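Local coordinates for protein 5-carboxymethyl-2-hydroxymuconate semialdehyde dehydrogenase (Thermus thermophilus, PDB 2D4E) that probably oxidises 5-carboxymethyl-2-hydroxymuconate semialdehyde to the corresponding acid with NAD as cofactor, as a member of the aldehyde dehydrogenase family, at residues 34-39 and 66-71. Numbering follows the deposited sequence.
Sequences EFVPSE and VDRAAK
Arg-68 reaches from helix 63-80 to Glu-39 and Val-36, joining the helix to strand 34-36, which forms a beta hairpin with strand 29-31, and to the loop that follows it, at the surface of an aldehyde dehydrogenase fold. The ionic part is a salt bridge, Arg-68 NH1 to Glu-39 OE1 at 3.4 Å; as a hydrogen bond it is weak, bent to 140° at the hydrogen. The carboxylate and guanidinium planes lie 35° apart, and of the two carboxylate oxygens only OE1 meets Arg-68. Glu-39 suits the place because its chain, extended beyond CG, brings its own CG methylene alongside the same nitrogen, CG standing 3.6 Å from NH1 of Arg-68. Its other oxygen, OE2, has a long, weak ion pair with Arg-64.

The van der Waals part is small: the CG2 methyl of Val-36 packs against Arg-68 NH2 at 3.8 Å from the opposite direction, and both side chains also touch Ile-31 of the partner strand. The beta-branched valine suits a strand, and its methyl meets the guanidinium without competing for its hydrogen bonds. Arginine suits the helix position because it is long enough to bridge the gap; its chain bends at chi3 (59°), turning the guanidinium toward the loop. With alanine in place of Arg-68, Glu-39 OE1 would probably lose this positive mate and the bridging water the N-H it accepts from.

That water supplies the remaining polar link: lying in the guanidinium plane, at its edge, it accepts from Arg-68 NH1 at 3.0 Å and donates to the carbonyl O of Pro-37 at 2.6 Å.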
ATOM      1  N   GLU C  34     -13.324  37.174 -10.833  1.00 24.85           N
ATOM      2  CA  GLU C  34     -13.294  38.247 -11.828  1.00 29.04           C
ATOM      3  C   GLU C  34     -11.881  38.726 -12.133  1.00 28.64           C
ATOM      4  O   GLU C  34     -10.999  38.669 -11.271  1.00 20.08           O
ATOM      5  CB  GLU C  34     -14.093  39.463 -11.338  1.00 32.13           C
ATOM      6  CG  GLU C  34     -15.587  39.252 -11.173  1.00 49.74           C
ATOM      7  CD  GLU C  34     -16.300  40.530 -10.749  1.00 63.05           C
ATOM      8  OE1 GLU C  34     -17.536  40.488 -10.549  1.00 66.99           O
ATOM      9  OE2 GLU C  34     -15.620  41.579 -10.617  1.00 63.79           O
ATOM     10  N   PHE C  35     -11.669  39.204 -13.358  1.00 22.59           N
ATOM     11  CA  PHE C  35     -10.368  39.749 -13.724  1.00 23.88           C
ATOM     12  C   PHE C  35     -10.352  41.196 -13.253  1.00 23.23           C
ATOM     13  O   PHE C  35     -11.266  41.961 -13.548  1.00 22.06           O
ATOM     14  CB  PHE C  35     -10.140  39.692 -15.235  1.00 23.59           C
ATOM     15  CG  PHE C  35      -9.793  38.323 -15.735  1.00 26.04           C
ATOM     16  CD1 PHE C  35     -10.770  37.496 -16.280  1.00 24.45           C
ATOM     17  CD2 PHE C  35      -8.491  37.840 -15.619  1.00 21.46           C
ATOM     18  CE1 PHE C  35     -10.452  36.201 -16.702  1.00 29.60           C
ATOM     19  CE2 PHE C  35      -8.163  36.553 -16.036  1.00 19.62           C
ATOM     20  CZ  PHE C  35      -9.143  35.731 -16.577  1.00 24.53           C
ATOM     21  N   VAL C  36      -9.321  41.565 -12.505  1.00 24.26           N
ATOM     22  CA  VAL C  36      -9.216  42.922 -11.995  1.00 23.88           C
ATOM     23  C   VAL C  36      -7.776  43.410 -11.977  1.00 25.33           C
ATOM     24  O   VAL C  36      -6.840  42.613 -11.899  1.00 23.75           O
ATOM     25  CB  VAL C  36      -9.755  43.027 -10.550  1.00 25.76           C
ATOM     26  CG1 VAL C  36     -11.204  42.553 -10.489  1.00 22.68           C
ATOM     27  CG2 VAL C  36      -8.873  42.211  -9.610  1.00 22.25           C
ATOM     28  N   PRO C  37      -7.583  44.736 -12.054  1.00 26.51           N
ATOM     29  CA  PRO C  37      -6.249  45.334 -12.037  1.00 24.88           C
ATOM     30  C   PRO C  37      -5.870  45.535 -10.580  1.00 26.25           C
ATOM     31  O   PRO C  37      -6.658  45.229  -9.687  1.00 23.58           O
ATOM     32  CB  PRO C  37      -6.472  46.664 -12.735  1.00 25.74           C
ATOM     33  CG  PRO C  37      -7.810  47.065 -12.180  1.00 27.92           C
ATOM     34  CD  PRO C  37      -8.611  45.769 -12.294  1.00 28.56           C
ATOM     35  N   SER C  38      -4.670  46.042 -10.338  1.00 26.03           N
ATOM     36  CA  SER C  38      -4.255  46.312  -8.971  1.00 25.70           C
ATOM     37  C   SER C  38      -5.008  47.581  -8.575  1.00 31.13           C
ATOM     38  O   SER C  38      -5.374  48.376  -9.441  1.00 29.77           O
ATOM     39  CB  SER C  38      -2.751  46.551  -8.914  1.00 23.86           C
ATOM     40  OG  SER C  38      -2.051  45.430  -9.415  1.00 31.05           O
ATOM     41  N   GLU C  39      -5.253  47.771  -7.282  1.00 30.37           N
ATOM     42  CA  GLU C  39      -5.973  48.959  -6.838  1.00 31.54           C
ATOM     43  C   GLU C  39      -5.195  50.227  -7.175  1.00 31.34           C
ATOM     44  O   GLU C  39      -5.785  51.282  -7.399  1.00 32.94           O
ATOM     45  CB  GLU C  39      -6.246  48.886  -5.332  1.00 34.40           C
ATOM     46  CG  GLU C  39      -7.143  47.714  -4.937  1.00 36.73           C
ATOM     47  CD  GLU C  39      -7.428  47.649  -3.444  1.00 42.42           C
ATOM     48  OE1 GLU C  39      -7.985  46.623  -2.996  1.00 41.43           O
ATOM     49  OE2 GLU C  39      -7.104  48.618  -2.721  1.00 42.41           O
ATOM     50  N   VAL C  66      -3.183  40.480  -2.878  1.00 17.58           N
ATOM     51  CA  VAL C  66      -2.942  39.177  -2.272  1.00 17.82           C
ATOM     52  C   VAL C  66      -3.956  38.926  -1.155  1.00 19.27           C
ATOM     53  O   VAL C  66      -4.495  37.822  -1.036  1.00 23.20           O
ATOM     54  CB  VAL C  66      -1.506  39.083  -1.707  1.00 17.08           C
ATOM     55  CG1 VAL C  66      -1.343  37.810  -0.862  1.00 16.83           C
ATOM     56  CG2 VAL C  66      -0.513  39.073  -2.856  1.00 17.12           C
ATOM     57  N   ASP C  67      -4.228  39.948  -0.347  1.00 20.44           N
ATOM     58  CA  ASP C  67      -5.183  39.799   0.749  1.00 21.89           C
ATOM     59  C   ASP C  67      -6.564  39.412   0.211  1.00 21.48           C
ATOM     60  O   ASP C  67      -7.214  38.513   0.736  1.00 24.36           O
ATOM     61  CB  ASP C  67      -5.258  41.097   1.564  1.00 23.79           C
ATOM     62  CG  ASP C  67      -6.201  40.990   2.749  1.00 25.94           C
ATOM     63  OD1 ASP C  67      -6.063  40.047   3.551  1.00 24.87           O
ATOM     64  OD2 ASP C  67      -7.086  41.856   2.884  1.00 33.36           O
ATOM     65  N   ARG C  68      -7.003  40.079  -0.853  1.00 24.92           N
ATOM     66  CA  ARG C  68      -8.294  39.776  -1.453  1.00 20.06           C
ATOM     67  C   ARG C  68      -8.323  38.359  -2.032  1.00 21.02           C
ATOM     68  O   ARG C  68      -9.323  37.654  -1.909  1.00 22.58           O
ATOM     69  CB  ARG C  68      -8.618  40.801  -2.545  1.00 24.96           C
ATOM     70  CG  ARG C  68      -8.999  42.176  -2.012  1.00 24.58           C
ATOM     71  CD  ARG C  68      -8.902  43.249  -3.099  1.00 27.06           C
ATOM     72  NE  ARG C  68      -9.774  42.971  -4.240  1.00 31.17           N
ATOM     73  CZ  ARG C  68      -9.743  43.641  -5.390  1.00 33.92           C
ATOM     74  NH1 ARG C  68      -8.880  44.638  -5.563  1.00 31.34           N
ATOM     75  NH2 ARG C  68     -10.573  43.314  -6.371  1.00 31.50           N
ATOM     76  N   ALA C  69      -7.225  37.942  -2.662  1.00 21.92           N
ATOM     77  CA  ALA C  69      -7.141  36.603  -3.251  1.00 18.78           C
ATOM     78  C   ALA C  69      -7.182  35.530  -2.169  1.00 17.58           C
ATOM     79  O   ALA C  69      -7.886  34.533  -2.305  1.00 17.30           O
ATOM     80  CB  ALA C  69      -5.860  36.461  -4.063  1.00 13.22           C
ATOM     81  N   ALA C  70      -6.427  35.739  -1.094  1.00 17.91           N
ATOM     82  CA  ALA C  70      -6.382  34.777   0.005  1.00 17.72           C
ATOM     83  C   ALA C  70      -7.756  34.648   0.671  1.00 19.57           C
ATOM     84  O   ALA C  70      -8.206  33.545   0.982  1.00 21.96           O
ATOM     85  CB  ALA C  70      -5.329  35.206   1.031  1.00 16.50           C
ATOM     86  N   LYS C  71      -8.422  35.776   0.886  1.00 23.34           N
ATOM     87  CA  LYS C  71      -9.749  35.763   1.492  1.00 24.71           C
ATOM     88  C   LYS C  71     -10.711  34.993   0.598  1.00 23.19           C
ATOM     89  O   LYS C  71     -11.564  34.251   1.080  1.00 22.46           O
ATOM     90  CB  LYS C  71     -10.269  37.189   1.688  1.00 25.06           C
ATOM     91  CG  LYS C  71      -9.729  37.886   2.923  1.00 31.54           C
ATOM     92  CD  LYS C  71     -10.164  39.344   2.964  1.00 33.53           C
ATOM     93  CE  LYS C  71      -9.971  39.927   4.349  1.00 36.53           C
ATOM     94  NZ  LYS C  71      -8.644  39.562   4.909  1.00 44.56           N
TER
HETATM   95  O   HOH W   1      -8.718  45.973  -8.236  1.00 32.31           O